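Local coordinates for chitin binding domain (Burkholderia pseudomallei, PDB 3UAM), which is probably a lytic polysaccharide monooxygenase of the AA10 family, expected to bind chitin and to cleave crystalline polysaccharide chains oxidatively, at residues N46-G51 / F207-D212; P136-Q141 / G190-L195. All coordinates share one frame; numbering follows the deposited sequence.

Contact 1 of 2, residues N46-G51 / F207-D212; sequences NELEGG and FYQVID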
# COMPACT_ATOMS: atom_id res chain seq x y z
N ASN A 46 -5.77 6.38 -7.65
CA ASN A 46 -5.82 4.96 -8.02
C ASN A 46 -4.59 4.41 -8.78
O ASN A 46 -4.57 3.23 -9.17
CB ASN A 46 -7.04 4.74 -8.91
CG ASN A 46 -8.33 4.63 -8.13
OD1 ASN A 46 -8.53 3.67 -7.41
ND2 ASN A 46 -9.19 5.64 -8.24
N GLU A 47 -3.56 5.25 -8.96
CA GLU A 47 -2.40 4.91 -9.77
C GLU A 47 -1.09 5.22 -9.01
O GLU A 47 -0.13 5.73 -9.60
CB GLU A 47 -2.44 5.65 -11.10
CG GLU A 47 -3.52 5.16 -12.04
CD GLU A 47 -3.74 6.06 -13.25
OE1 GLU A 47 -2.84 6.82 -13.66
OE2 GLU A 47 -4.85 6.02 -13.83
N LEU A 48 -1.05 4.87 -7.73
CA LEU A 48 0.13 5.02 -6.92
C LEU A 48 0.93 3.72 -7.10
O LEU A 48 1.07 2.91 -6.18
CB LEU A 48 -0.23 5.33 -5.47
CG LEU A 48 -1.08 6.60 -5.26
CD1 LEU A 48 -1.32 6.84 -3.77
CD2 LEU A 48 -0.48 7.84 -5.95
N GLU A 49 1.43 3.55 -8.32
CA GLU A 49 1.94 2.28 -8.83
C GLU A 49 3.46 2.37 -9.03
O GLU A 49 3.98 3.25 -9.72
CB GLU A 49 1.24 1.98 -10.15
CG GLU A 49 1.49 0.59 -10.68
CD GLU A 49 0.89 0.34 -12.05
OE1 GLU A 49 0.12 1.16 -12.58
OE2 GLU A 49 1.21 -0.72 -12.62
N GLY A 50 4.18 1.52 -8.33
CA GLY A 50 5.62 1.42 -8.53
C GLY A 50 6.04 -0.00 -8.33
O GLY A 50 5.20 -0.89 -8.13
N GLY A 51 7.35 -0.23 -8.34
CA GLY A 51 7.89 -1.58 -8.24
C GLY A 51 7.42 -2.25 -6.98
O GLY A 51 7.39 -1.63 -5.92
N PHE A 207 0.61 -1.45 -5.95
CA PHE A 207 -0.05 -0.20 -5.63
C PHE A 207 0.14 0.08 -4.14
O PHE A 207 -0.05 -0.79 -3.30
CB PHE A 207 -1.53 -0.26 -6.00
CG PHE A 207 -1.79 -0.36 -7.49
CD1 PHE A 207 -1.39 -1.48 -8.20
CD2 PHE A 207 -2.40 0.69 -8.19
CE1 PHE A 207 -1.58 -1.56 -9.59
CE2 PHE A 207 -2.60 0.60 -9.55
CZ PHE A 207 -2.19 -0.52 -10.26
N TYR A 208 0.50 1.32 -3.84
CA TYR A 208 0.91 1.76 -2.51
C TYR A 208 -0.12 2.72 -1.92
O TYR A 208 -0.37 3.79 -2.47
CB TYR A 208 2.29 2.44 -2.62
CG TYR A 208 3.40 1.45 -2.85
CD1 TYR A 208 3.70 1.00 -4.13
CD2 TYR A 208 4.18 1.00 -1.79
CE1 TYR A 208 4.73 0.08 -4.34
CE2 TYR A 208 5.21 0.09 -1.99
CZ TYR A 208 5.47 -0.38 -3.25
OH TYR A 208 6.52 -1.28 -3.46
N GLN A 209 -0.68 2.33 -0.77
CA GLN A 209 -1.72 3.10 -0.09
C GLN A 209 -1.38 3.29 1.39
O GLN A 209 -1.68 2.45 2.25
CB GLN A 209 -3.08 2.45 -0.26
CG GLN A 209 -3.58 2.48 -1.70
CD GLN A 209 -4.26 3.78 -2.06
OE1 GLN A 209 -5.18 4.21 -1.37
NE2 GLN A 209 -3.82 4.41 -3.16
N VAL A 210 -0.77 4.44 1.65
CA VAL A 210 -0.51 4.91 2.99
C VAL A 210 -1.79 5.38 3.69
O VAL A 210 -2.63 6.05 3.09
CB VAL A 210 0.57 6.03 2.95
CG1 VAL A 210 0.54 6.89 4.19
CG2 VAL A 210 1.94 5.38 2.80
N ILE A 211 -1.95 4.97 4.95
CA ILE A 211 -3.10 5.29 5.77
C ILE A 211 -2.55 5.86 7.06
O ILE A 211 -1.68 5.24 7.71
CB ILE A 211 -3.94 4.05 6.15
CG1 ILE A 211 -4.37 3.30 4.90
CG2 ILE A 211 -5.16 4.47 6.96
CD1 ILE A 211 -4.86 1.90 5.16
N ASP A 212 -3.03 7.05 7.41
CA ASP A 212 -2.49 7.79 8.53
C ASP A 212 -3.35 7.56 9.76
O ASP A 212 -4.55 7.73 9.71
CB ASP A 212 -2.45 9.28 8.20
CG ASP A 212 -1.42 9.61 7.14
OD1 ASP A 212 -0.19 9.38 7.38
OD2 ASP A 212 -1.84 10.13 6.08
O HOH W 1 -3.22 3.77 -5.99
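Glu49 and Phe207 form an antiparallel non-hydrogen-bonded pair, their CA atoms 4.5 Å apart, and so add the short strand 49-51 to strand 205-215 in the beta-sheet core of the AA10 fold. Strand 49-51 and strand 207-212 run at 113° to each other, and the close packing centres on Glu49, Phe207 and Leu48. Both side chains of the pair lie on one face of the sheet. Glu49 runs extended alongside Phe207: its CG, anti to the backbone N (chi1 -170°), sits over one face of the ring in a CH-pi contact, 4.1 Å from the centroid, and the carboxylate continues nearly parallel to the ring. Glu49 OE2 is hydrogen-bonded to Asn205 ND2. At the rim of the same ring, Asn46 O approaches Phe207 CE2 to 3.3 Å.

Leu48, the centre of an inverse gamma turn, presents its carbonyl to the strand. Leu48 O accepts Tyr208 N at 2.9 Å and also receives the CA-H of Phe207. The Leu48 side chain crosses Gln209 at about a right angle, with CD1 3.5 Å from NE2, while Gln209 OE1 is held by Ser29 and Val24 N. A water links Leu48 N and Gln209 NE2, weakly at Gln209 NE2.

Whereas Leu48, Phe207 and Tyr208 are buried, Glu47, Glu49 and Gly50 form a more open, partly exposed side, and the Glu49-ring contact lies at its border. The Tyr208 ring lies edge-on to the carbonyls of Leu48, Gly50 and Gly51. A glycerol is about 4 Å from the Tyr208 side chain, whose OH donates to Gly51 O at 2.6 Å, in the carbonyl plane.

Contact 2 of 2, residues P136-Q141 / G190-L195; sequences PGWDTQ and GYHVLL
Trp138 and Tyr191 meet obliquely, their ring planes 59° apart: CZ2 of the indole stands over one face of the phenol ring, offset towards its rim, and Thr140 O lies at that ring's edge, 3.7 Å from CE2. One face of the indole is covered from its own segment by Thr140 CA, while its edge meets the backbone carbonyl of Tyr191. The His192 imidazole slides past the indole in the opposite direction; at its edge are Pro136 CA, 4.0 Å from CE1, and a water that also takes the N-H of Gly137 but is only weakly bound to His192 NE2.

Trp138 NE1 donates to Tyr191 O, 2.8 Å away with 151° at the hydrogen, the donor tilted out of the carbonyl plane. A chi1 of 76° sets Trp138 CG between the backbone N and the carbonyl carbon. The far end of the indole, CH2, packs 4.0 Å from Val193 CG2.

This aromatic cluster ties the loop between strands 126-133 and 155-158 to the start of strand 190-200. Thr134, just after strand 126-133, is hydrogen-bonded through OG1 to His192 ND1, His148 meets the indole edge-to-face, and helix 98-101 borders Tyr191 through Asp98.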
# COMPACT_ATOMS: atom_id res chain seq x y z
N PRO A 136 7.26 1.73 16.91
CA PRO A 136 7.15 2.64 18.02
C PRO A 136 8.39 3.51 17.98
O PRO A 136 9.48 3.00 17.75
CB PRO A 136 7.21 1.73 19.26
CG PRO A 136 7.00 0.35 18.78
CD PRO A 136 7.31 0.31 17.32
N GLY A 137 8.26 4.79 18.16
CA GLY A 137 9.47 5.61 18.18
C GLY A 137 10.00 6.01 16.81
O GLY A 137 11.10 6.54 16.73
N TRP A 138 9.25 5.78 15.73
CA TRP A 138 9.68 6.32 14.43
C TRP A 138 9.64 7.83 14.44
O TRP A 138 8.84 8.42 15.14
CB TRP A 138 8.88 5.76 13.27
CG TRP A 138 7.51 6.34 13.13
CD1 TRP A 138 6.43 6.16 13.98
CD2 TRP A 138 7.02 7.20 12.04
NE1 TRP A 138 5.32 6.83 13.51
CE2 TRP A 138 5.61 7.47 12.34
CE3 TRP A 138 7.58 7.75 10.90
CZ2 TRP A 138 4.83 8.26 11.51
CZ3 TRP A 138 6.78 8.54 10.07
CH2 TRP A 138 5.44 8.79 10.38
N ASP A 139 10.55 8.45 13.67
CA ASP A 139 10.63 9.91 13.55
C ASP A 139 9.42 10.40 12.76
O ASP A 139 9.44 10.48 11.54
CB ASP A 139 11.93 10.31 12.84
CG ASP A 139 12.09 11.82 12.63
OD1 ASP A 139 11.32 12.64 13.20
OD2 ASP A 139 13.01 12.17 11.87
N THR A 140 8.36 10.72 13.47
CA THR A 140 7.06 10.95 12.83
C THR A 140 7.01 12.18 11.96
O THR A 140 6.08 12.33 11.20
CB THR A 140 5.92 11.10 13.87
OG1 THR A 140 6.05 12.37 14.51
CG2 THR A 140 5.96 9.95 14.92
N GLN A 141 7.98 13.08 12.10
CA GLN A 141 8.02 14.30 11.31
C GLN A 141 8.87 14.19 10.02
O GLN A 141 8.97 15.16 9.26
CB GLN A 141 8.53 15.44 12.20
CG GLN A 141 7.64 15.65 13.42
CD GLN A 141 6.20 15.99 13.03
OE1 GLN A 141 5.93 17.11 12.64
NE2 GLN A 141 5.28 15.02 13.11
N GLY A 190 0.21 7.69 19.60
CA GLY A 190 0.57 8.81 18.72
C GLY A 190 0.45 8.45 17.25
O GLY A 190 -0.21 7.49 16.88
N TYR A 191 1.10 9.25 16.41
CA TYR A 191 0.97 9.14 14.95
C TYR A 191 1.78 7.95 14.41
O TYR A 191 2.98 7.77 14.74
CB TYR A 191 1.40 10.46 14.28
CG TYR A 191 1.49 10.46 12.77
CD1 TYR A 191 0.54 9.82 11.97
CD2 TYR A 191 2.50 11.15 12.14
CE1 TYR A 191 0.64 9.85 10.59
CE2 TYR A 191 2.61 11.20 10.77
CZ TYR A 191 1.68 10.55 9.99
OH TYR A 191 1.83 10.62 8.62
N HIS A 192 1.09 7.13 13.62
CA HIS A 192 1.67 5.99 12.96
C HIS A 192 1.12 5.85 11.57
O HIS A 192 0.03 6.37 11.24
CB HIS A 192 1.44 4.75 13.78
CG HIS A 192 2.28 4.72 15.01
ND1 HIS A 192 3.57 4.34 14.98
CD2 HIS A 192 2.02 5.16 16.30
CE1 HIS A 192 4.10 4.50 16.22
NE2 HIS A 192 3.15 5.00 17.02
N VAL A 193 1.91 5.21 10.71
CA VAL A 193 1.49 4.96 9.35
C VAL A 193 1.29 3.48 9.10
O VAL A 193 2.12 2.67 9.45
CB VAL A 193 2.47 5.58 8.35
CG1 VAL A 193 2.19 5.10 6.93
CG2 VAL A 193 2.41 7.10 8.49
N LEU A 194 0.13 3.13 8.53
CA LEU A 194 -0.16 1.81 8.02
C LEU A 194 -0.04 1.86 6.52
O LEU A 194 -0.81 2.57 5.85
CB LEU A 194 -1.57 1.39 8.42
CG LEU A 194 -2.04 -0.03 8.02
CD1 LEU A 194 -1.28 -1.09 8.76
CD2 LEU A 194 -3.54 -0.18 8.30
N LEU A 195 0.96 1.17 5.98
CA LEU A 195 1.17 1.13 4.55
C LEU A 195 0.52 -0.13 4.00
O LEU A 195 0.92 -1.25 4.35
CB LEU A 195 2.66 1.14 4.23
CG LEU A 195 3.04 0.91 2.76
CD1 LEU A 195 2.48 2.05 1.92
CD2 LEU A 195 4.55 0.77 2.63
O HOH W 2 5.48 5.46 19.12

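In the fold
Contacts 1 and 2 share one sheet, in which strands 190-200 and 205-215 are antiparallel neighbours. Their centres lie about 18 Å apart, contact 1 about 5 Å from the centre of the chain and contact 2 about 16 Å from it. Ile211 N probably donates to Leu194 O (2.8 Å), Val210 CG2 packs on Leu195 CD1 (3.5 Å), and Tyr191 OH reaches Asp212 OD1 (2.7 Å), an oxygen that also forms a salt bridge with Arg30. Glu47 of contact 1 is hydrogen-bonded through OE2 to His21, which may correspond to the N-terminal histidine that helps hold the copper in mature AA10 enzymes. The glycerol near the Tyr208 side chain probably comes from the crystallisation liquor.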